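Local coordinates for protein glutamate--tRNA ligase, cytoplasmic (Saccharomyces cerevisiae, PDB 2HRA) that attaches glutamate to tRNA(Glu) in an ATP-driven two-step reaction and assembles with methionyl-tRNA synthetase and the cofactor Arc1p in a stoichiometric complex, at residues Val32-Leu37 / Ala145-Gly150; Ala94-Leu99 / Glu117-Gln122; Ala141-Leu146 / Leu170-Pro175. One frame throughout, in Å; residues are numbered along the deposited sequence.

Contact 1: Val32-Leu37 / Ala145-Gly150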
ATOM      1  N   VAL A  32      -8.760  -2.626   1.988  1.00 26.95           N
ATOM      2  CA  VAL A  32      -8.465  -1.192   1.891  1.00 26.51           C
ATOM      3  C   VAL A  32      -7.233  -0.924   1.026  1.00 26.76           C
ATOM      4  O   VAL A  32      -6.226  -1.653   1.112  1.00 27.18           O
ATOM      5  CB  VAL A  32      -8.299  -0.603   3.328  1.00 26.52           C
ATOM      6  CG1 VAL A  32      -7.827   0.875   3.287  1.00 27.38           C
ATOM      7  CG2 VAL A  32      -9.615  -0.745   4.110  1.00 26.71           C
ATOM      8  N   ALA A  33      -7.324   0.116   0.198  1.00 26.91           N
ATOM      9  CA  ALA A  33      -6.308   0.461  -0.785  1.00 27.12           C
ATOM     10  C   ALA A  33      -5.105   1.169  -0.161  1.00 27.02           C
ATOM     11  O   ALA A  33      -4.747   2.293  -0.532  1.00 26.50           O
ATOM     12  CB  ALA A  33      -6.921   1.312  -1.887  1.00 26.81           C
ATOM     13  N   TYR A  34      -4.454   0.505   0.788  1.00 27.98           N
ATOM     14  CA  TYR A  34      -3.324   1.117   1.492  1.00 28.28           C
ATOM     15  C   TYR A  34      -2.185   1.408   0.536  1.00 27.75           C
ATOM     16  O   TYR A  34      -1.562   2.458   0.611  1.00 27.86           O
ATOM     17  CB  TYR A  34      -2.856   0.260   2.696  1.00 28.60           C
ATOM     18  CG  TYR A  34      -3.779   0.341   3.887  1.00 29.39           C
ATOM     19  CD1 TYR A  34      -4.565  -0.753   4.258  1.00 27.69           C
ATOM     20  CD2 TYR A  34      -3.933   1.516   4.599  1.00 32.75           C
ATOM     21  CE1 TYR A  34      -5.416  -0.677   5.321  1.00 31.15           C
ATOM     22  CE2 TYR A  34      -4.817   1.588   5.696  1.00 32.53           C
ATOM     23  CZ  TYR A  34      -5.546   0.504   6.033  1.00 31.99           C
ATOM     24  OH  TYR A  34      -6.437   0.544   7.099  1.00 33.20           O
ATOM     25  N   ALA A  35      -1.902   0.494  -0.372  1.00 27.55           N
ATOM     26  CA  ALA A  35      -0.766   0.660  -1.259  1.00 27.78           C
ATOM     27  C   ALA A  35      -0.886   1.940  -2.078  1.00 27.97           C
ATOM     28  O   ALA A  35       0.077   2.687  -2.231  1.00 28.78           O
ATOM     29  CB  ALA A  35      -0.634  -0.525  -2.171  1.00 27.57           C
ATOM     30  N   GLU A  36      -2.099   2.154  -2.586  1.00 27.91           N
ATOM     31  CA  GLU A  36      -2.487   3.279  -3.407  1.00 27.64           C
ATOM     32  C   GLU A  36      -2.395   4.531  -2.598  1.00 27.23           C
ATOM     33  O   GLU A  36      -1.823   5.516  -3.055  1.00 27.80           O
ATOM     34  CB  GLU A  36      -3.924   3.104  -3.926  1.00 27.68           C
ATOM     35  CG  GLU A  36      -4.099   1.993  -4.984  1.00 28.36           C
ATOM     36  CD  GLU A  36      -4.258   0.553  -4.378  1.00 32.07           C
ATOM     37  OE1 GLU A  36      -4.153   0.370  -3.160  1.00 28.37           O
ATOM     38  OE2 GLU A  36      -4.508  -0.402  -5.148  1.00 37.30           O
ATOM     39  N   LEU A  37      -2.946   4.511  -1.393  1.00 26.99           N
ATOM     40  CA  LEU A  37      -2.859   5.664  -0.512  1.00 27.28           C
ATOM     41  C   LEU A  37      -1.417   6.029  -0.165  1.00 26.87           C
ATOM     42  O   LEU A  37      -1.082   7.213  -0.134  1.00 26.50           O
ATOM     43  CB  LEU A  37      -3.677   5.459   0.766  1.00 27.48           C
ATOM     44  CG  LEU A  37      -3.606   6.525   1.878  1.00 28.71           C
ATOM     45  CD1 LEU A  37      -4.255   7.852   1.524  1.00 27.04           C
ATOM     46  CD2 LEU A  37      -4.275   5.936   3.122  1.00 30.54           C
ATOM     47  N   ALA A 145      -0.353  -4.147   0.969  1.00 29.58           N
ATOM     48  CA  ALA A 145      -1.046  -5.433   0.914  1.00 29.12           C
ATOM     49  C   ALA A 145      -1.080  -6.082   2.306  1.00 30.00           C
ATOM     50  O   ALA A 145      -2.132  -6.543   2.761  1.00 29.92           O
ATOM     51  CB  ALA A 145      -0.388  -6.361  -0.122  1.00 28.86           C
ATOM     52  N   LEU A 146       0.054  -6.126   3.003  1.00 30.01           N
ATOM     53  CA  LEU A 146       0.080  -6.791   4.331  1.00 29.97           C
ATOM     54  C   LEU A 146      -0.673  -5.997   5.405  1.00 29.04           C
ATOM     55  O   LEU A 146      -1.329  -6.584   6.295  1.00 29.61           O
ATOM     56  CB  LEU A 146       1.535  -7.105   4.768  1.00 31.40           C
ATOM     57  CG  LEU A 146       2.321  -8.071   3.847  1.00 32.45           C
ATOM     58  CD1 LEU A 146       3.793  -8.129   4.285  1.00 34.60           C
ATOM     59  CD2 LEU A 146       1.729  -9.471   3.831  1.00 31.59           C
ATOM     60  N   ARG A 147      -0.641  -4.673   5.312  1.00 28.35           N
ATOM     61  CA  ARG A 147      -1.429  -3.811   6.196  1.00 28.74           C
ATOM     62  C   ARG A 147      -2.905  -4.142   6.039  1.00 28.79           C
ATOM     63  O   ARG A 147      -3.646  -4.157   7.008  1.00 27.46           O
ATOM     64  CB  ARG A 147      -1.201  -2.316   5.909  1.00 28.88           C
ATOM     65  CG  ARG A 147      -1.920  -1.334   6.850  1.00 28.45           C
ATOM     66  CD  ARG A 147      -1.628  -1.687   8.307  1.00 30.93           C
ATOM     67  NE  ARG A 147      -2.352  -0.877   9.273  1.00 30.61           N
ATOM     68  CZ  ARG A 147      -3.554  -1.162   9.745  1.00 32.65           C
ATOM     69  NH1 ARG A 147      -4.222  -2.243   9.344  1.00 33.34           N
ATOM     70  NH2 ARG A 147      -4.099  -0.344  10.616  1.00 33.57           N
ATOM     71  N   SER A 148      -3.324  -4.416   4.817  1.00 29.69           N
ATOM     72  CA  SER A 148      -4.747  -4.681   4.550  1.00 30.97           C
ATOM     73  C   SER A 148      -5.158  -6.077   5.047  1.00 31.15           C
ATOM     74  O   SER A 148      -6.337  -6.332   5.289  1.00 32.98           O
ATOM     75  CB  SER A 148      -5.042  -4.540   3.042  1.00 31.05           C
ATOM     76  OG  SER A 148      -4.806  -5.779   2.357  1.00 32.85           O
ATOM     77  N   ASN A 149      -4.189  -6.986   5.195  1.00 31.45           N
ATOM     78  CA  ASN A 149      -4.463  -8.414   5.449  1.00 31.41           C
ATOM     79  C   ASN A 149      -4.150  -8.823   6.876  1.00 32.53           C
ATOM     80  O   ASN A 149      -2.994  -9.091   7.214  1.00 31.52           O
ATOM     81  CB  ASN A 149      -3.634  -9.268   4.504  1.00 31.52           C
ATOM     82  CG  ASN A 149      -4.034 -10.709   4.493  1.00 30.61           C
ATOM     83  OD1 ASN A 149      -3.782 -11.394   3.504  1.00 31.96           O
ATOM     84  ND2 ASN A 149      -4.670 -11.197   5.570  1.00 26.46           N
ATOM     85  N   GLY A 150      -5.207  -8.922   7.681  1.00 33.12           N
ATOM     86  CA  GLY A 150      -5.107  -9.204   9.105  1.00 33.69           C
ATOM     87  C   GLY A 150      -4.563 -10.587   9.445  1.00 33.91           C
ATOM     88  O   GLY A 150      -4.104 -10.804  10.558  1.00 33.85           O
TER
HETATM   89  O   HOH W   1      -8.170  -3.905   4.766  1.00 26.67           O
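The ring of Tyr34 lies against the aliphatic part of Arg147 in a clear CH-pi contact: CG of Arg147 sits 3.8 Å from the ring centroid of Tyr34, only 12° off the normal. Since CG is anti to the backbone N (chi1 -176°) and the chain bends at the next bond, the guanidinium is carried on past the ring, to where the Tyr34 OH stands 4.0 Å above the guanidinium plane of Arg147, toward the rim. Val32 CG1 lies over the opposite face, toward the rim and 3.5 Å above the plane of the Tyr34 ring, so that the tyrosine is held from both faces. Beside this CH-pi contact, Ser148 CB packs 3.7 Å from Val32 O and also touches Tyr34 CD1. In the GST fold of this N-terminal heteromerisation domain, the contact fastens the start of helix 34-46, in the thioredoxin-like half, to the end of helix 137-148 in the helical half. A water spans the same seam, accepting from Val32 N and donating to Ser148 O, at 3.1 Å from each. Ser148 OG is turned back into its own helix and gives its proton to Ala145 O at 2.8 Å. Farther out, His181 ND1 meets Tyr34 OH in a weak hydrogen bond. Replacing Tyr34 with an alanine would probably open a gap between Val32 CG1 and Arg147 CG and leave His181 without its hydroxyl partner.

Contact 2: Ala94-Leu99 / Glu117-Gln122; sequences AKWVNL and ETLDSQ
Trp96 reaches across to Gln122, Leu119 and Thr118 with the six-membered end of its indole, the part that fills the distance between two helices. Helices 90-104 and 109-122 follow one another as an antiparallel pair in the all-helical C-terminal half of the GST fold. The axes of the two short segments approach to 12.2 Å at a signed crossing angle of -143°, a wide spacing that a large side chain can span. A chi1 of -71° sets the indole of Trp96 on the side away from its own carbonyl carbon, and from there it points its benzo ring at the facing helix.

Each partner meets that ring in its own way. Thr118 O lies at the ring edge, in its plane, 4.0 Å from Trp96 CH2, while the Thr118 methyl CG2 touches the same carbon. Leu119 comes in obliquely, its CD1 at 3.9 Å from Trp96 CZ3. Gln122 offers its aliphatic stem: CG packs 3.4 Å from Trp96 CZ2, and CB is almost as near to CH2. The amide plane of Gln122 is turned 45° from the indole, so the two flat groups are not stacked. What holds this amide is a hydrogen bond from NE2 to Ile129 O, within the region 124-133 that interacts with Arc1p. The indole itself also touches Ile129 and Leu130, and Ala138 on helix 137-148, so that Trp96 joins the helix pair to the Arc1p-interacting loop and to the next helix. On one face of the indole, toward the rim, the amino group of the neighbouring Lys95 rests with NZ 3.9 Å above the plane of the Trp96 ring.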
ATOM      1  N   ALA A  94       7.457  -4.877 -11.189  1.00 31.06           N
ATOM      2  CA  ALA A  94       6.186  -5.536 -11.536  1.00 31.76           C
ATOM      3  C   ALA A  94       5.996  -6.894 -10.883  1.00 31.45           C
ATOM      4  O   ALA A  94       4.897  -7.223 -10.490  1.00 33.11           O
ATOM      5  CB  ALA A  94       6.038  -5.656 -13.030  1.00 31.68           C
ATOM      6  N   LYS A  95       7.047  -7.707 -10.781  1.00 31.56           N
ATOM      7  CA  LYS A  95       6.914  -9.025 -10.113  1.00 31.31           C
ATOM      8  C   LYS A  95       6.442  -8.895  -8.685  1.00 30.83           C
ATOM      9  O   LYS A  95       5.663  -9.714  -8.198  1.00 30.33           O
ATOM     10  CB  LYS A  95       8.249  -9.758 -10.042  1.00 32.05           C
ATOM     11  CG  LYS A  95       8.879 -10.164 -11.359  1.00 35.69           C
ATOM     12  CD  LYS A  95       9.947 -11.252 -11.165  1.00 39.87           C
ATOM     13  CE  LYS A  95      10.668 -11.238  -9.768  1.00 42.60           C
ATOM     14  NZ  LYS A  95      10.084 -12.178  -8.729  1.00 44.93           N
ATOM     15  N   TRP A  96       6.961  -7.897  -7.981  1.00 29.71           N
ATOM     16  CA  TRP A  96       6.694  -7.785  -6.574  1.00 29.02           C
ATOM     17  C   TRP A  96       5.383  -7.060  -6.357  1.00 29.06           C
ATOM     18  O   TRP A  96       4.664  -7.342  -5.433  1.00 28.18           O
ATOM     19  CB  TRP A  96       7.864  -7.120  -5.845  1.00 29.19           C
ATOM     20  CG  TRP A  96       9.026  -8.021  -5.797  1.00 29.14           C
ATOM     21  CD1 TRP A  96      10.133  -7.987  -6.597  1.00 29.57           C
ATOM     22  CD2 TRP A  96       9.192  -9.154  -4.925  1.00 29.70           C
ATOM     23  NE1 TRP A  96      10.973  -9.037  -6.279  1.00 29.48           N
ATOM     24  CE2 TRP A  96      10.418  -9.757  -5.250  1.00 29.79           C
ATOM     25  CE3 TRP A  96       8.424  -9.705  -3.895  1.00 29.36           C
ATOM     26  CZ2 TRP A  96      10.891 -10.897  -4.588  1.00 30.36           C
ATOM     27  CZ3 TRP A  96       8.887 -10.826  -3.250  1.00 29.48           C
ATOM     28  CH2 TRP A  96      10.108 -11.414  -3.588  1.00 29.32           C
ATOM     29  N   VAL A  97       5.071  -6.113  -7.209  1.00 29.78           N
ATOM     30  CA  VAL A  97       3.749  -5.502  -7.193  1.00 30.11           C
ATOM     31  C   VAL A  97       2.672  -6.523  -7.515  1.00 30.50           C
ATOM     32  O   VAL A  97       1.627  -6.525  -6.889  1.00 31.36           O
ATOM     33  CB  VAL A  97       3.671  -4.369  -8.184  1.00 30.25           C
ATOM     34  CG1 VAL A  97       2.228  -3.872  -8.265  1.00 31.56           C
ATOM     35  CG2 VAL A  97       4.638  -3.261  -7.734  1.00 28.98           C
ATOM     36  N   ASN A  98       2.933  -7.398  -8.484  1.00 31.59           N
ATOM     37  CA  ASN A  98       2.023  -8.517  -8.771  1.00 32.12           C
ATOM     38  C   ASN A  98       1.822  -9.426  -7.572  1.00 31.91           C
ATOM     39  O   ASN A  98       0.689  -9.808  -7.250  1.00 32.81           O
ATOM     40  CB  ASN A  98       2.547  -9.336  -9.948  1.00 32.74           C
ATOM     41  CG  ASN A  98       2.430  -8.600 -11.275  1.00 35.23           C
ATOM     42  OD1 ASN A  98       1.607  -7.691 -11.436  1.00 39.97           O
ATOM     43  ND2 ASN A  98       3.246  -8.997 -12.241  1.00 40.27           N
ATOM     44  N   LEU A  99       2.911  -9.806  -6.906  1.00 31.33           N
ATOM     45  CA  LEU A  99       2.795 -10.649  -5.709  1.00 30.43           C
ATOM     46  C   LEU A  99       1.920 -10.000  -4.639  1.00 30.69           C
ATOM     47  O   LEU A  99       1.074 -10.653  -4.022  1.00 31.18           O
ATOM     48  CB  LEU A  99       4.182 -10.950  -5.099  1.00 30.24           C
ATOM     49  CG  LEU A  99       4.110 -11.901  -3.887  1.00 31.75           C
ATOM     50  CD1 LEU A  99       3.712 -13.318  -4.312  1.00 33.18           C
ATOM     51  CD2 LEU A  99       5.403 -11.911  -3.090  1.00 34.44           C
ATOM     52  N   GLU A 117       6.987 -16.476   2.624  1.00 27.34           N
ATOM     53  CA  GLU A 117       8.308 -17.122   2.641  1.00 28.04           C
ATOM     54  C   GLU A 117       9.163 -16.578   1.524  1.00 28.44           C
ATOM     55  O   GLU A 117      10.367 -16.352   1.695  1.00 27.99           O
ATOM     56  CB  GLU A 117       8.178 -18.628   2.495  1.00 29.33           C
ATOM     57  CG  GLU A 117       9.493 -19.414   2.518  1.00 31.54           C
ATOM     58  CD  GLU A 117      10.418 -19.051   3.671  1.00 37.58           C
ATOM     59  OE1 GLU A 117       9.916 -19.022   4.807  1.00 37.16           O
ATOM     60  OE2 GLU A 117      11.630 -18.774   3.425  1.00 36.81           O
ATOM     61  N   THR A 118       8.531 -16.403   0.373  1.00 27.61           N
ATOM     62  CA  THR A 118       9.219 -15.839  -0.778  1.00 28.23           C
ATOM     63  C   THR A 118       9.769 -14.443  -0.478  1.00 28.15           C
ATOM     64  O   THR A 118      10.927 -14.126  -0.827  1.00 29.67           O
ATOM     65  CB  THR A 118       8.280 -15.811  -1.987  1.00 28.12           C
ATOM     66  OG1 THR A 118       7.890 -17.155  -2.282  1.00 28.64           O
ATOM     67  CG2 THR A 118       8.987 -15.222  -3.203  1.00 29.41           C
ATOM     68  N   LEU A 119       8.928 -13.594   0.113  1.00 27.83           N
ATOM     69  CA  LEU A 119       9.323 -12.233   0.492  1.00 27.64           C
ATOM     70  C   LEU A 119      10.409 -12.242   1.597  1.00 27.88           C
ATOM     71  O   LEU A 119      11.379 -11.463   1.575  1.00 26.78           O
ATOM     72  CB  LEU A 119       8.087 -11.464   0.968  1.00 27.43           C
ATOM     73  CG  LEU A 119       8.210  -9.980   1.373  1.00 26.72           C
ATOM     74  CD1 LEU A 119       8.850  -9.108   0.219  1.00 25.25           C
ATOM     75  CD2 LEU A 119       6.854  -9.404   1.846  1.00 26.89           C
ATOM     76  N   ASP A 120      10.233 -13.119   2.578  1.00 27.58           N
ATOM     77  CA  ASP A 120      11.244 -13.284   3.654  1.00 27.97           C
ATOM     78  C   ASP A 120      12.629 -13.650   3.096  1.00 27.99           C
ATOM     79  O   ASP A 120      13.660 -13.060   3.508  1.00 26.76           O
ATOM     80  CB  ASP A 120      10.771 -14.316   4.657  1.00 27.53           C
ATOM     81  CG  ASP A 120      11.538 -14.270   5.994  1.00 30.02           C
ATOM     82  OD1 ASP A 120      11.334 -13.322   6.775  1.00 28.38           O
ATOM     83  OD2 ASP A 120      12.302 -15.221   6.293  1.00 30.68           O
ATOM     84  N   SER A 121      12.661 -14.584   2.144  1.00 28.65           N
ATOM     85  CA  SER A 121      13.928 -15.026   1.566  1.00 28.81           C
ATOM     86  C   SER A 121      14.542 -13.875   0.786  1.00 29.13           C
ATOM     87  O   SER A 121      15.736 -13.659   0.838  1.00 27.87           O
ATOM     88  CB  SER A 121      13.750 -16.259   0.649  1.00 29.19           C
ATOM     89  OG  SER A 121      13.367 -17.422   1.372  1.00 32.74           O
ATOM     90  N   GLN A 122      13.690 -13.148   0.069  1.00 29.89           N
ATOM     91  CA  GLN A 122      14.104 -11.958  -0.669  1.00 30.29           C
ATOM     92  C   GLN A 122      14.748 -10.892   0.240  1.00 30.27           C
ATOM     93  O   GLN A 122      15.712 -10.235  -0.144  1.00 30.16           O
ATOM     94  CB  GLN A 122      12.900 -11.377  -1.404  1.00 30.49           C
ATOM     95  CG  GLN A 122      13.260 -10.174  -2.304  1.00 29.71           C
ATOM     96  CD  GLN A 122      14.172 -10.516  -3.483  1.00 29.62           C
ATOM     97  OE1 GLN A 122      14.299 -11.664  -3.884  1.00 24.22           O
ATOM     98  NE2 GLN A 122      14.792  -9.483  -4.067  1.00 29.49           N
TER

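Contact 3: Ala141-Leu146 / Leu170-Pro175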
ATOM      1  N   ALA A 141       3.774  -1.523  -2.437  1.00 26.26           N
ATOM      2  CA  ALA A 141       2.725  -2.457  -2.754  1.00 26.76           C
ATOM      3  C   ALA A 141       2.672  -3.597  -1.752  1.00 26.72           C
ATOM      4  O   ALA A 141       1.575  -3.979  -1.316  1.00 27.22           O
ATOM      5  CB  ALA A 141       2.895  -2.980  -4.191  1.00 27.12           C
ATOM      6  N   CYS A 142       3.836  -4.150  -1.369  1.00 25.82           N
ATOM      7  CA  CYS A 142       3.840  -5.274  -0.437  1.00 25.94           C
ATOM      8  C   CYS A 142       3.483  -4.834   0.964  1.00 25.98           C
ATOM      9  O   CYS A 142       2.775  -5.558   1.680  1.00 25.73           O
ATOM     10  CB  CYS A 142       5.167  -6.044  -0.475  1.00 26.36           C
ATOM     11  SG  CYS A 142       5.479  -6.901  -2.044  1.00 26.67           S
ATOM     12  N   TRP A 143       3.915  -3.645   1.359  1.00 25.45           N
ATOM     13  CA  TRP A 143       3.577  -3.155   2.694  1.00 26.84           C
ATOM     14  C   TRP A 143       2.084  -2.883   2.822  1.00 27.13           C
ATOM     15  O   TRP A 143       1.446  -3.318   3.791  1.00 27.60           O
ATOM     16  CB  TRP A 143       4.337  -1.901   3.058  1.00 26.57           C
ATOM     17  CG  TRP A 143       4.343  -1.646   4.556  1.00 26.15           C
ATOM     18  CD1 TRP A 143       5.309  -2.017   5.409  1.00 26.71           C
ATOM     19  CD2 TRP A 143       3.355  -0.935   5.342  1.00 27.14           C
ATOM     20  NE1 TRP A 143       4.999  -1.602   6.682  1.00 27.48           N
ATOM     21  CE2 TRP A 143       3.797  -0.948   6.666  1.00 25.78           C
ATOM     22  CE3 TRP A 143       2.121  -0.318   5.049  1.00 26.83           C
ATOM     23  CZ2 TRP A 143       3.066  -0.363   7.714  1.00 27.70           C
ATOM     24  CZ3 TRP A 143       1.412   0.260   6.070  1.00 25.99           C
ATOM     25  CH2 TRP A 143       1.891   0.250   7.389  1.00 25.65           C
ATOM     26  N   GLY A 144       1.531  -2.183   1.845  1.00 27.59           N
ATOM     27  CA  GLY A 144       0.091  -1.919   1.790  1.00 27.89           C
ATOM     28  C   GLY A 144      -0.738  -3.179   1.791  1.00 28.35           C
ATOM     29  O   GLY A 144      -1.694  -3.305   2.553  1.00 29.72           O
ATOM     30  N   ALA A 145      -0.353  -4.147   0.969  1.00 29.58           N
ATOM     31  CA  ALA A 145      -1.046  -5.433   0.914  1.00 29.12           C
ATOM     32  C   ALA A 145      -1.080  -6.082   2.306  1.00 30.00           C
ATOM     33  O   ALA A 145      -2.132  -6.543   2.761  1.00 29.92           O
ATOM     34  CB  ALA A 145      -0.388  -6.361  -0.122  1.00 28.86           C
ATOM     35  N   LEU A 146       0.054  -6.126   3.003  1.00 30.01           N
ATOM     36  CA  LEU A 146       0.080  -6.791   4.331  1.00 29.97           C
ATOM     37  C   LEU A 146      -0.673  -5.997   5.405  1.00 29.04           C
ATOM     38  O   LEU A 146      -1.329  -6.584   6.295  1.00 29.61           O
ATOM     39  CB  LEU A 146       1.535  -7.105   4.768  1.00 31.40           C
ATOM     40  CG  LEU A 146       2.321  -8.071   3.847  1.00 32.45           C
ATOM     41  CD1 LEU A 146       3.793  -8.129   4.285  1.00 34.60           C
ATOM     42  CD2 LEU A 146       1.729  -9.471   3.831  1.00 31.59           C
ATOM     43  N   LEU A 170      10.317  -1.488  10.085  1.00 29.76           N
ATOM     44  CA  LEU A 170      11.111  -0.376   9.585  1.00 30.59           C
ATOM     45  C   LEU A 170      10.185   0.612   8.894  1.00 30.92           C
ATOM     46  O   LEU A 170      10.097   1.786   9.282  1.00 30.98           O
ATOM     47  CB  LEU A 170      12.182  -0.856   8.601  1.00 30.04           C
ATOM     48  CG  LEU A 170      13.059   0.262   8.026  1.00 30.19           C
ATOM     49  CD1 LEU A 170      13.783   1.068   9.135  1.00 28.62           C
ATOM     50  CD2 LEU A 170      14.023  -0.383   7.057  1.00 31.18           C
ATOM     51  N   LEU A 171       9.471   0.118   7.884  1.00 31.77           N
ATOM     52  CA  LEU A 171       8.567   0.959   7.108  1.00 31.84           C
ATOM     53  C   LEU A 171       7.430   1.556   7.955  1.00 32.35           C
ATOM     54  O   LEU A 171       7.062   2.711   7.758  1.00 31.62           O
ATOM     55  CB  LEU A 171       8.016   0.199   5.887  1.00 31.69           C
ATOM     56  CG  LEU A 171       9.070  -0.029   4.794  1.00 30.29           C
ATOM     57  CD1 LEU A 171       8.582  -1.010   3.746  1.00 30.15           C
ATOM     58  CD2 LEU A 171       9.501   1.300   4.129  1.00 30.23           C
ATOM     59  N   GLU A 172       6.917   0.794   8.916  1.00 33.17           N
ATOM     60  CA  GLU A 172       5.867   1.287   9.804  1.00 34.33           C
ATOM     61  C   GLU A 172       6.310   2.528  10.620  1.00 34.69           C
ATOM     62  O   GLU A 172       5.498   3.413  10.868  1.00 35.21           O
ATOM     63  CB  GLU A 172       5.389   0.168  10.730  1.00 34.61           C
ATOM     64  CG  GLU A 172       4.213   0.514  11.624  1.00 36.84           C
ATOM     65  CD  GLU A 172       3.886  -0.613  12.577  1.00 39.92           C
ATOM     66  OE1 GLU A 172       2.727  -1.057  12.591  1.00 42.76           O
ATOM     67  OE2 GLU A 172       4.799  -1.071  13.310  1.00 44.84           O
ATOM     68  N   MET A 173       7.577   2.598  11.019  1.00 34.78           N
ATOM     69  CA  MET A 173       8.106   3.775  11.721  1.00 36.04           C
ATOM     70  C   MET A 173       8.194   5.042  10.838  1.00 33.99           C
ATOM     71  O   MET A 173       8.432   6.139  11.341  1.00 33.17           O
ATOM     72  CB  MET A 173       9.493   3.481  12.301  1.00 36.09           C
ATOM     73  CG  MET A 173       9.508   2.437  13.392  1.00 39.10           C
ATOM     74  SD  MET A 173      11.172   2.074  14.021  1.00 44.77           S
ATOM     75  CE  MET A 173      12.089   1.648  12.535  1.00 45.66           C
ATOM     76  N   ASP A 174       8.035   4.876   9.530  1.00 32.35           N
ATOM     77  CA  ASP A 174       7.980   5.966   8.587  1.00 31.31           C
ATOM     78  C   ASP A 174       6.501   6.364   8.494  1.00 30.56           C
ATOM     79  O   ASP A 174       5.691   5.609   7.951  1.00 29.86           O
ATOM     80  CB  ASP A 174       8.520   5.467   7.244  1.00 31.66           C
ATOM     81  CG  ASP A 174       8.627   6.558   6.184  1.00 32.24           C
ATOM     82  OD1 ASP A 174       7.930   7.566   6.311  1.00 30.25           O
ATOM     83  OD2 ASP A 174       9.400   6.381   5.200  1.00 30.25           O
ATOM     84  N   PRO A 175       6.142   7.569   8.986  1.00 29.72           N
ATOM     85  CA  PRO A 175       4.745   8.042   9.015  1.00 29.61           C
ATOM     86  C   PRO A 175       4.000   7.926   7.690  1.00 28.86           C
ATOM     87  O   PRO A 175       2.767   7.716   7.663  1.00 29.60           O
ATOM     88  CB  PRO A 175       4.887   9.527   9.357  1.00 30.04           C
ATOM     89  CG  PRO A 175       6.194   9.687   9.966  1.00 30.04           C
ATOM     90  CD  PRO A 175       7.073   8.590   9.488  1.00 30.30           C
TER
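Apolar contact comes first: Leu171 CB packs against Trp143, 3.5 Å from its CD1, and Leu171 CD1 approaches the same ring carbon at 3.8 Å. The leucine and the indole run alongside one another, pointing opposite ways. Glu172 adds only its aliphatic base, with CB 3.8 Å from Trp143 CZ2; stretched out past CG and set roughly perpendicular to the tryptophan side chain, it carries the carboxylate onward, its plane 70° from that of the ring. With chi1 at -161°, the indole swings away from the backbone N of Trp143 and out from helix 137-148. That helix belongs to the helical half of the GST fold, and Trp143 packs here against the last turn of helix 162-172, part of the region 159-175 that interacts with Arc1p. Among aromatic contacts, Tyr168 stacks with the indole and Phe177 meets it edge-to-face. Hydrogen bonding fixes the same ring: Trp143 NE1 is bound to Tyr168 O, one turn before Glu172, so the buried indole nitrogen is satisfied and the ring's rotation restrained. Past the helix, the chain turns at Asp174, the N-cap of helix 175-178, whose OD1 accepts from Ile176 N.

In the fold
Helix 137-148 ties the three contacts together. Contacts 1 and 3 both use it, sharing Ala145 and Leu146, with centres about 9 Å apart; contact 2 lies about 15 Å from the centre of contact 1 and 14 Å from that of contact 3. Along the chain, contact 2 falls wholly between the two segments of contact 1, and contact 3 follows it. The link to contact 2 is direct: Leu146 CD1 meets Leu119 CD2 at 4.1 Å, and Cys142 SG lies near Trp96 O. Contact 1 thus joins the two halves of the GST fold, while contact 2 adjoins the Arc1p-interacting residues 124-133 through Ile129, and contact 3 includes part of region 159-175.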